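Local coordinates for putative uncharacterized protein (Mycobacterium avium, PDB 2Z6V) that probably transfers a sulfuryl group from the donor PAPS to an acceptor that is not established, as members of the sulfotransferase family do, at residues Q39-S44 against R86-H91; E99-P104 against Q230-Q235; T81-R86 against I194-F199. All blocks are in the same frame, centred on the assembly; numbering follows the deposited sequence.

Contact 1: Q39-S44 against R86-H91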
loop_
_atom_site.group_PDB
_atom_site.type_symbol
_atom_site.label_atom_id
_atom_site.label_comp_id
_atom_site.label_asym_id
_atom_site.label_seq_id
_atom_site.Cartn_x
_atom_site.Cartn_y
_atom_site.Cartn_z
ATOM N N GLN A 39 8.623 3.714 25.001
ATOM C CA GLN A 39 9.615 4.654 25.488
ATOM C C GLN A 39 9.538 5.927 24.660
ATOM O O GLN A 39 9.367 7.012 25.208
ATOM C CB GLN A 39 10.991 4.014 25.361
ATOM C CG GLN A 39 12.108 4.683 26.107
ATOM C CD GLN A 39 13.386 3.850 26.033
ATOM O OE1 GLN A 39 13.406 2.679 26.444
ATOM N NE2 GLN A 39 14.456 4.444 25.496
ATOM N N ARG A 40 9.644 5.786 23.340
ATOM C CA ARG A 40 9.591 6.923 22.425
ATOM C C ARG A 40 8.281 7.699 22.474
ATOM O O ARG A 40 8.291 8.919 22.615
ATOM C CB ARG A 40 9.835 6.466 20.981
ATOM C CG ARG A 40 11.237 5.940 20.720
ATOM C CD ARG A 40 11.424 5.497 19.279
ATOM N NE ARG A 40 12.779 5.009 19.028
ATOM C CZ ARG A 40 13.193 4.517 17.863
ATOM N NH1 ARG A 40 12.360 4.446 16.832
ATOM N NH2 ARG A 40 14.438 4.089 17.726
ATOM N N THR A 41 7.155 6.999 22.360
ATOM C CA THR A 41 5.846 7.654 22.365
ATOM C C THR A 41 5.350 8.102 23.737
ATOM O O THR A 41 4.503 8.989 23.826
ATOM C CB THR A 41 4.764 6.743 21.776
ATOM O OG1 THR A 41 4.536 5.646 22.666
ATOM C CG2 THR A 41 5.188 6.208 20.424
ATOM N N GLY A 42 5.865 7.486 24.802
ATOM C CA GLY A 42 5.423 7.840 26.141
ATOM C C GLY A 42 4.078 7.206 26.469
ATOM O O GLY A 42 3.396 7.623 27.407
ATOM N N LEU A 43 3.699 6.196 25.690
ATOM C CA LEU A 43 2.435 5.482 25.869
ATOM C C LEU A 43 2.724 3.993 26.029
ATOM O O LEU A 43 3.666 3.479 25.433
ATOM C CB LEU A 43 1.534 5.695 24.650
ATOM C CG LEU A 43 1.158 7.141 24.321
ATOM C CD1 LEU A 43 0.504 7.213 22.931
ATOM C CD2 LEU A 43 0.224 7.678 25.409
ATOM N N SER A 44 1.914 3.294 26.817
ATOM C CA SER A 44 2.142 1.865 27.031
ATOM C C SER A 44 0.920 0.964 26.823
ATOM O O SER A 44 1.056 -0.257 26.747
ATOM C CB SER A 44 2.732 1.634 28.428
ATOM O OG SER A 44 1.969 2.296 29.427
ATOM N N ARG A 86 3.035 4.173 16.220
ATOM C CA ARG A 86 1.829 4.778 15.659
ATOM C C ARG A 86 0.614 4.063 16.220
ATOM O O ARG A 86 -0.387 4.687 16.588
ATOM C CB ARG A 86 1.831 4.656 14.138
ATOM C CG ARG A 86 2.720 5.659 13.464
ATOM C CD ARG A 86 3.287 5.112 12.184
ATOM N NE ARG A 86 4.517 5.820 11.888
ATOM C CZ ARG A 86 5.508 5.329 11.163
ATOM N NH1 ARG A 86 5.416 4.108 10.646
ATOM N NH2 ARG A 86 6.599 6.058 10.975
ATOM N N ARG A 87 0.717 2.739 16.271
ATOM C CA ARG A 87 -0.343 1.891 16.794
ATOM C C ARG A 87 -0.646 2.347 18.220
ATOM O O ARG A 87 -1.799 2.472 18.601
ATOM C CB ARG A 87 0.127 0.433 16.770
ATOM C CG ARG A 87 -0.863 -0.589 17.290
ATOM C CD ARG A 87 -2.067 -0.703 16.408
ATOM N NE ARG A 87 -2.910 -1.818 16.827
ATOM C CZ ARG A 87 -2.722 -3.085 16.468
ATOM N NH1 ARG A 87 -1.709 -3.417 15.670
ATOM N NH2 ARG A 87 -3.558 -4.022 16.898
ATOM N N LEU A 88 0.403 2.611 18.994
ATOM C CA LEU A 88 0.250 3.069 20.374
ATOM C C LEU A 88 -0.398 4.443 20.435
ATOM O O LEU A 88 -1.251 4.700 21.286
ATOM C CB LEU A 88 1.612 3.126 21.073
ATOM C CG LEU A 88 2.250 1.772 21.386
ATOM C CD1 LEU A 88 3.651 1.963 21.933
ATOM C CD2 LEU A 88 1.372 1.034 22.380
ATOM N N GLN A 89 0.016 5.324 19.530
ATOM C CA GLN A 89 -0.520 6.679 19.481
ATOM C C GLN A 89 -2.004 6.709 19.117
ATOM O O GLN A 89 -2.773 7.479 19.692
ATOM C CB GLN A 89 0.284 7.526 18.487
ATOM C CG GLN A 89 1.719 7.765 18.915
ATOM C CD GLN A 89 2.436 8.780 18.042
ATOM O OE1 GLN A 89 1.985 9.912 17.886
ATOM N NE2 GLN A 89 3.566 8.377 17.475
ATOM N N VAL A 90 -2.406 5.866 18.171
ATOM C CA VAL A 90 -3.801 5.825 17.749
ATOM C C VAL A 90 -4.703 5.253 18.840
ATOM O O VAL A 90 -5.859 5.655 18.977
ATOM C CB VAL A 90 -3.975 4.988 16.456
ATOM C CG1 VAL A 90 -5.461 4.844 16.114
ATOM C CG2 VAL A 90 -3.233 5.657 15.304
ATOM N N HIS A 91 -4.170 4.318 19.620
ATOM C CA HIS A 91 -4.947 3.712 20.687
ATOM C C HIS A 91 -5.190 4.693 21.821
ATOM O O HIS A 91 -6.286 4.746 22.382
ATOM C CB HIS A 91 -4.255 2.465 21.227
ATOM C CG HIS A 91 -4.972 1.847 22.383
ATOM N ND1 HIS A 91 -4.624 2.095 23.695
ATOM C CD2 HIS A 91 -6.085 1.076 22.428
ATOM C CE1 HIS A 91 -5.493 1.506 24.496
ATOM N NE2 HIS A 91 -6.390 0.883 23.753
#

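Contact 2: E99-P104 against Q230-Q235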
loop_
_atom_site.group_PDB
_atom_site.type_symbol
_atom_site.label_atom_id
_atom_site.label_comp_id
_atom_site.label_asym_id
_atom_site.label_seq_id
_atom_site.Cartn_x
_atom_site.Cartn_y
_atom_site.Cartn_z
ATOM N N GLU A 99 -16.077 8.645 20.871
ATOM C CA GLU A 99 -17.053 9.053 19.866
ATOM C C GLU A 99 -16.646 8.793 18.411
ATOM O O GLU A 99 -17.511 8.534 17.579
ATOM C CB GLU A 99 -17.399 10.538 20.022
ATOM C CG GLU A 99 -16.249 11.478 19.715
ATOM C CD GLU A 99 -15.449 11.845 20.947
ATOM O OE1 GLU A 99 -15.417 11.032 21.903
ATOM O OE2 GLU A 99 -14.842 12.945 20.949
ATOM N N VAL A 100 -15.350 8.863 18.098
ATOM C CA VAL A 100 -14.898 8.640 16.720
ATOM C C VAL A 100 -15.322 7.282 16.172
ATOM O O VAL A 100 -15.494 7.123 14.964
ATOM C CB VAL A 100 -13.344 8.749 16.572
ATOM C CG1 VAL A 100 -12.872 10.141 16.981
ATOM C CG2 VAL A 100 -12.649 7.668 17.396
ATOM N N LEU A 101 -15.496 6.311 17.063
ATOM C CA LEU A 101 -15.881 4.962 16.666
ATOM C C LEU A 101 -17.354 4.858 16.293
ATOM O O LEU A 101 -17.783 3.860 15.709
ATOM C CB LEU A 101 -15.586 3.976 17.796
ATOM C CG LEU A 101 -14.135 3.923 18.262
ATOM C CD1 LEU A 101 -14.009 3.009 19.472
ATOM C CD2 LEU A 101 -13.259 3.443 17.117
ATOM N N ASP A 102 -18.128 5.885 16.636
ATOM C CA ASP A 102 -19.554 5.886 16.339
ATOM C C ASP A 102 -19.864 6.394 14.936
ATOM O O ASP A 102 -20.930 6.102 14.389
ATOM C CB ASP A 102 -20.316 6.725 17.371
ATOM C CG ASP A 102 -20.127 6.217 18.795
ATOM O OD1 ASP A 102 -20.146 4.977 18.999
ATOM O OD2 ASP A 102 -19.969 7.062 19.708
ATOM N N ALA A 103 -18.944 7.161 14.356
ATOM C CA ALA A 103 -19.141 7.684 13.010
ATOM C C ALA A 103 -18.729 6.602 12.029
ATOM O O ALA A 103 -17.608 6.096 12.081
ATOM C CB ALA A 103 -18.308 8.933 12.795
ATOM N N PRO A 104 -19.631 6.235 11.113
ATOM C CA PRO A 104 -19.346 5.196 10.122
ATOM C C PRO A 104 -18.400 5.612 8.997
ATOM O O PRO A 104 -18.168 6.802 8.764
ATOM C CB PRO A 104 -20.731 4.866 9.586
ATOM C CG PRO A 104 -21.368 6.214 9.548
ATOM C CD PRO A 104 -20.975 6.803 10.898
ATOM N N GLN A 230 -7.792 -0.661 10.448
ATOM C CA GLN A 230 -7.870 0.365 9.419
ATOM C C GLN A 230 -9.105 1.233 9.599
ATOM O O GLN A 230 -9.021 2.458 9.506
ATOM C CB GLN A 230 -7.879 -0.238 8.019
ATOM C CG GLN A 230 -7.716 0.820 6.955
ATOM C CD GLN A 230 -7.836 0.274 5.559
ATOM O OE1 GLN A 230 -7.635 -0.921 5.329
ATOM N NE2 GLN A 230 -8.145 1.149 4.605
ATOM N N LYS A 231 -10.251 0.606 9.858
ATOM C CA LYS A 231 -11.493 1.356 10.050
ATOM C C LYS A 231 -11.380 2.361 11.203
ATOM O O LYS A 231 -11.794 3.514 11.072
ATOM C CB LYS A 231 -12.661 0.395 10.289
ATOM C CG LYS A 231 -13.973 1.087 10.642
ATOM C CD LYS A 231 -15.175 0.199 10.325
ATOM C CE LYS A 231 -16.482 0.934 10.593
ATOM N NZ LYS A 231 -17.607 0.440 9.743
ATOM N N ARG A 232 -10.814 1.929 12.326
ATOM C CA ARG A 232 -10.637 2.815 13.479
ATOM C C ARG A 232 -9.709 3.973 13.097
ATOM O O ARG A 232 -9.949 5.129 13.452
ATOM C CB ARG A 232 -10.034 2.044 14.660
ATOM C CG ARG A 232 -11.001 1.105 15.371
ATOM C CD ARG A 232 -10.344 0.480 16.589
ATOM N NE ARG A 232 -10.017 -0.923 16.359
ATOM C CZ ARG A 232 -8.805 -1.438 16.497
ATOM N NH1 ARG A 232 -7.797 -0.666 16.864
ATOM N NH2 ARG A 232 -8.603 -2.723 16.265
ATOM N N TYR A 233 -8.646 3.641 12.367
ATOM C CA TYR A 233 -7.682 4.621 11.909
ATOM C C TYR A 233 -8.424 5.662 11.075
ATOM O O TYR A 233 -8.298 6.864 11.312
ATOM C CB TYR A 233 -6.633 3.941 11.037
ATOM C CG TYR A 233 -5.284 4.611 11.010
ATOM C CD1 TYR A 233 -4.247 4.149 11.827
ATOM C CD2 TYR A 233 -5.016 5.657 10.130
ATOM C CE1 TYR A 233 -2.964 4.706 11.763
ATOM C CE2 TYR A 233 -3.736 6.228 10.051
ATOM C CZ TYR A 233 -2.713 5.744 10.870
ATOM O OH TYR A 233 -1.444 6.274 10.799
ATOM N N LEU A 234 -9.194 5.198 10.095
ATOM C CA LEU A 234 -9.937 6.111 9.239
ATOM C C LEU A 234 -10.958 6.928 10.028
ATOM O O LEU A 234 -11.198 8.094 9.716
ATOM C CB LEU A 234 -10.624 5.338 8.111
ATOM C CG LEU A 234 -9.637 4.630 7.175
ATOM C CD1 LEU A 234 -10.402 3.853 6.128
ATOM C CD2 LEU A 234 -8.731 5.655 6.513
ATOM N N GLN A 235 -11.544 6.337 11.065
ATOM C CA GLN A 235 -12.516 7.074 11.868
ATOM C C GLN A 235 -11.842 8.213 12.638
ATOM O O GLN A 235 -12.469 9.233 12.924
ATOM C CB GLN A 235 -13.247 6.127 12.826
ATOM C CG GLN A 235 -14.211 5.189 12.116
ATOM C CD GLN A 235 -14.735 4.109 13.022
ATOM O OE1 GLN A 235 -13.965 3.335 13.587
ATOM N NE2 GLN A 235 -16.055 4.046 13.168
HETATM O O HOH W 1 -15.200 8.987 13.103
#

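Contact 3: T81-R86 against I194-F199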
loop_
_atom_site.group_PDB
_atom_site.type_symbol
_atom_site.label_atom_id
_atom_site.label_comp_id
_atom_site.label_asym_id
_atom_site.label_seq_id
_atom_site.Cartn_x
_atom_site.Cartn_y
_atom_site.Cartn_z
ATOM N N THR A 81 9.607 -0.316 14.998
ATOM C CA THR A 81 9.395 0.435 16.228
ATOM C C THR A 81 8.497 1.617 15.948
ATOM O O THR A 81 7.509 1.817 16.636
ATOM C CB THR A 81 10.724 0.947 16.808
ATOM O OG1 THR A 81 11.626 -0.154 16.964
ATOM C CG2 THR A 81 10.500 1.608 18.172
ATOM N N ASN A 82 8.838 2.395 14.927
ATOM C CA ASN A 82 8.031 3.557 14.561
ATOM C C ASN A 82 6.607 3.166 14.179
ATOM O O ASN A 82 5.651 3.856 14.540
ATOM C CB ASN A 82 8.680 4.326 13.412
ATOM C CG ASN A 82 9.969 5.012 13.830
ATOM O OD1 ASN A 82 10.084 5.494 14.957
ATOM N ND2 ASN A 82 10.936 5.072 12.919
ATOM N N ALA A 83 6.472 2.056 13.454
ATOM C CA ALA A 83 5.166 1.570 13.035
ATOM C C ALA A 83 4.335 1.204 14.263
ATOM O O ALA A 83 3.168 1.578 14.361
ATOM C CB ALA A 83 5.320 0.353 12.120
ATOM N N LEU A 84 4.944 0.478 15.197
ATOM C CA LEU A 84 4.255 0.075 16.416
ATOM C C LEU A 84 3.937 1.291 17.278
ATOM O O LEU A 84 2.922 1.312 17.981
ATOM C CB LEU A 84 5.110 -0.925 17.208
ATOM C CG LEU A 84 4.461 -1.505 18.469
ATOM C CD1 LEU A 84 3.149 -2.183 18.100
ATOM C CD2 LEU A 84 5.413 -2.492 19.133
ATOM N N GLY A 85 4.797 2.304 17.218
ATOM C CA GLY A 85 4.567 3.514 17.989
ATOM C C GLY A 85 3.293 4.206 17.530
ATOM O O GLY A 85 2.553 4.768 18.347
ATOM N N ARG A 86 3.035 4.173 16.220
ATOM C CA ARG A 86 1.829 4.778 15.659
ATOM C C ARG A 86 0.614 4.063 16.220
ATOM O O ARG A 86 -0.387 4.687 16.588
ATOM C CB ARG A 86 1.831 4.656 14.138
ATOM C CG ARG A 86 2.720 5.659 13.464
ATOM C CD ARG A 86 3.287 5.112 12.184
ATOM N NE ARG A 86 4.517 5.820 11.888
ATOM C CZ ARG A 86 5.508 5.329 11.163
ATOM N NH1 ARG A 86 5.416 4.108 10.646
ATOM N NH2 ARG A 86 6.599 6.058 10.975
ATOM N N ILE A 194 -0.835 1.580 7.028
ATOM C CA ILE A 194 -1.705 1.578 8.196
ATOM C C ILE A 194 -1.566 0.128 8.652
ATOM O O ILE A 194 -1.294 -0.152 9.816
ATOM C CB ILE A 194 -3.185 1.850 7.855
ATOM C CG1 ILE A 194 -3.441 3.358 7.787
ATOM C CG2 ILE A 194 -4.090 1.234 8.923
ATOM C CD1 ILE A 194 -4.839 3.686 7.366
ATOM N N HIS A 195 -1.708 -0.778 7.688
ATOM C CA HIS A 195 -1.608 -2.213 7.915
ATOM C C HIS A 195 -0.285 -2.693 8.530
ATOM O O HIS A 195 -0.284 -3.533 9.418
ATOM C CB HIS A 195 -1.849 -2.972 6.596
ATOM C CG HIS A 195 -3.276 -2.966 6.137
ATOM N ND1 HIS A 195 -3.783 -3.918 5.278
ATOM C CD2 HIS A 195 -4.296 -2.115 6.395
ATOM C CE1 HIS A 195 -5.052 -3.655 5.026
ATOM N NE2 HIS A 195 -5.387 -2.563 5.690
ATOM N N ASN A 196 0.842 -2.181 8.053
ATOM C CA ASN A 196 2.121 -2.611 8.592
ATOM C C ASN A 196 2.219 -2.303 10.084
ATOM O O ASN A 196 3.074 -2.856 10.784
ATOM C CB ASN A 196 3.279 -1.970 7.815
ATOM C CG ASN A 196 3.412 -0.488 8.080
ATOM O OD1 ASN A 196 2.511 0.141 8.645
ATOM N ND2 ASN A 196 4.535 0.089 7.663
ATOM N N GLN A 197 1.327 -1.444 10.578
ATOM C CA GLN A 197 1.307 -1.096 12.001
ATOM C C GLN A 197 0.704 -2.239 12.824
ATOM O O GLN A 197 0.674 -2.189 14.060
ATOM C CB GLN A 197 0.506 0.183 12.235
ATOM C CG GLN A 197 1.180 1.452 11.734
ATOM C CD GLN A 197 0.263 2.658 11.788
ATOM O OE1 GLN A 197 -0.397 2.910 12.799
ATOM N NE2 GLN A 197 0.219 3.416 10.697
ATOM N N ASP A 198 0.201 -3.258 12.135
ATOM C CA ASP A 198 -0.349 -4.416 12.816
ATOM C C ASP A 198 0.507 -5.601 12.392
ATOM O O ASP A 198 0.192 -6.760 12.665
ATOM C CB ASP A 198 -1.811 -4.640 12.430
ATOM C CG ASP A 198 -2.458 -5.770 13.229
ATOM O OD1 ASP A 198 -2.355 -5.753 14.483
ATOM O OD2 ASP A 198 -3.065 -6.671 12.604
ATOM N N PHE A 199 1.603 -5.285 11.714
ATOM C CA PHE A 199 2.553 -6.276 11.228
ATOM C C PHE A 199 1.939 -7.439 10.454
ATOM O O PHE A 199 2.314 -8.600 10.618
ATOM C CB PHE A 199 3.419 -6.753 12.393
ATOM C CG PHE A 199 4.186 -5.634 13.034
ATOM C CD1 PHE A 199 3.671 -4.958 14.136
ATOM C CD2 PHE A 199 5.380 -5.181 12.469
ATOM C CE1 PHE A 199 4.325 -3.847 14.658
ATOM C CE2 PHE A 199 6.044 -4.066 12.984
ATOM C CZ PHE A 199 5.517 -3.398 14.078
HETATM O O HOH W 2 3.331 2.912 9.361
#

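Contact 1: Q39-S44 against R86-H91
Leu88 places its CD1 methyl against the turn that closes helix 30-41, where it meets the Thr41 hydroxyl (Thr41 OG1 to Leu88 CD1, 3.9 Å) and the backbone of Leu43 (Leu43 O to Leu88 CD1, 3.8 Å). The side chains of Thr41 and Leu88 cross at about a right angle. Thr41 then reaches the next residue along helix 70-96 with its other branch: its methyl CG2 lies 4.0 Å from NE2 and 4.1 Å from CG of the extended Gln89 chain. From the far end of the turn Leu43 returns the contact, laying CD1 against the backbone of helix 70-96, 3.5 Å from Leu88 O and 3.6 Å from Gln89 CA.

The turn brings Thr41 and Leu43 to face the same helix. Gly42 is the first residue to leave the helix, with phi at 78°, and beyond it Leu43 N donates to Thr41 OG1 (3.2 Å, 146° at the hydrogen), an ST turn. A chi1 of 69° turns OG1 back toward its own backbone, from where it also bonds to Ala37 O one helical turn back. Helix 30-41 continues the packing, as Phe34 and Ala37 also touch Leu88, and Arg40 adds a salt bridge to Asp78 of helix 70-96.

No hydrogen bond joins the two segments. The C-terminal end of helix 30-41 and the turn after it are therefore held to helix 70-96 by van der Waals contact, methyls against backbone and side-chain atoms, with Leu43 CB and Leu88 CB as a looser apolar pair.

Contact 2: E99-P104 against Q230-Q235
Gln235 buries more area here than any other residue of the two segments, and it joins two parts of the sulfotransferase alpha/beta fold: helix 224-238, which precedes strand 244-248 of the parallel sheet, and the loop from helix 70-96 to the central strand 109-113. That loop has helical backbone angles at 99-102 without regular helical bonding; Asp102 N bonds to Glu99 O, and the amide of Gln235 comes up against this turn and the residue after it.

The amide nitrogen holds two carbonyls. Gln235 NE2 donates to Ala103 O at 2.8 Å with 169° at the hydrogen, almost straight, and the acceptor lies only 7° out of the amide plane, although the donor is tilted from the plane of the carbonyl. The second bond, from Gln235 NE2 to Leu101 O at 3.1 Å, is weak, being bent to 123°. The straight bond to Ala103 O mainly sets the orientation of the amide, with the weak one adding to it. Gln235 is extended beyond CG, which lets NE2 span the distance from the helix, while Gln235 CB passes Val100 O at 3.3 Å.

Leu101 starts away from the helix, but its CD2 methyl comes back to pack on Arg232 CG at 3.7 Å and beside Gln235 OE1 at 3.6 Å. Leu101 and Arg232 run side by side and point the same way, whereas Leu101 crosses Gln235 at about a right angle. Ile94 of helix 70-96 touches both Leu101 and Arg232.

Val100 is buried and turns its side chain onto Ser239, just past helix 224-238. Its carbonyl shares a water with the helix: the water donates to Val100 O and to Gln235 O, each at 2.7 Å.

Contact 3: T81-R86 against I194-F199
Gln197 runs along the flank of helix 70-96 and meets it with every atom beyond CA. Gln197 CB lies 3.7 Å from Ala83 O. CG is nearer to the same carbonyl, and the first two carbons thus pass over the backbone of Ala83. Beyond CG the chain is extended (chi2 171°), which carries the amide to Arg86, with Gln197 CD 3.5 Å from Arg86 CB. OE1 also lies by Arg86 CB, but its hydrogen bond is to Tyr229 OH of helix 224-238. At the other tip, Gln197 NE2 is 3.8 Å from Arg86 CD. This nitrogen bonds to Phe193 O, and a water forms weak bonds to it and to Arg86 NH1. The bonds to Tyr229 OH and Phe193 O are consistent with the modelled rotation of the amide. The amide and guanidinium planes are 67° apart, so the two groups do not stack; Arg86 NE bonds to Val141 O.

In the sulfotransferase-type alpha/beta fold with its parallel sheet, helix 70-96, which precedes strand 109-113, is packed here against the 3-10 segment 196-198 that follows helix 192-195. The place is buried, and the side chain of Asn196 lies about 8 Å from a bound palmitic acid.

Phe199 follows with positive phi (50°), and its ring fits beside Leu84. Leu84 CB meets the ring at its edge, near the ring plane, 4.0 Å from Phe199 CE1, and Leu84 CD1 also reaches CE1. Ala83 CB approaches Phe199 CZ at 4.2 Å. One face of the Phe199 ring lies under Asn196 O, 3.6 Å above its centre, and that same carbonyl accepts a hydrogen bond from Trp204 NE1.

How the contacts relate
Contacts 1 and 3 both use helix 70-96, and Arg86 falls in both but makes contact only in contact 3; contact 2 engages the loop that follows this helix. Their depths differ: contact 3 is buried, contact 2 partly buried and contact 1 at the surface. Contact 1 is methyl packing without a cross-segment hydrogen bond, contact 2 has a glutamine amide and a water gripping backbone carbonyls, and contact 3 combines aromatic packing with a polar chain whose bonds lead outside its segments. They interlock directly: Arg87 of 86-91 forms a salt bridge with Asp198 of 194-199, Gln230 OE1 probably bonds to His195 NE2, and Val90 packs on Tyr233, tying contact 1 to contact 2.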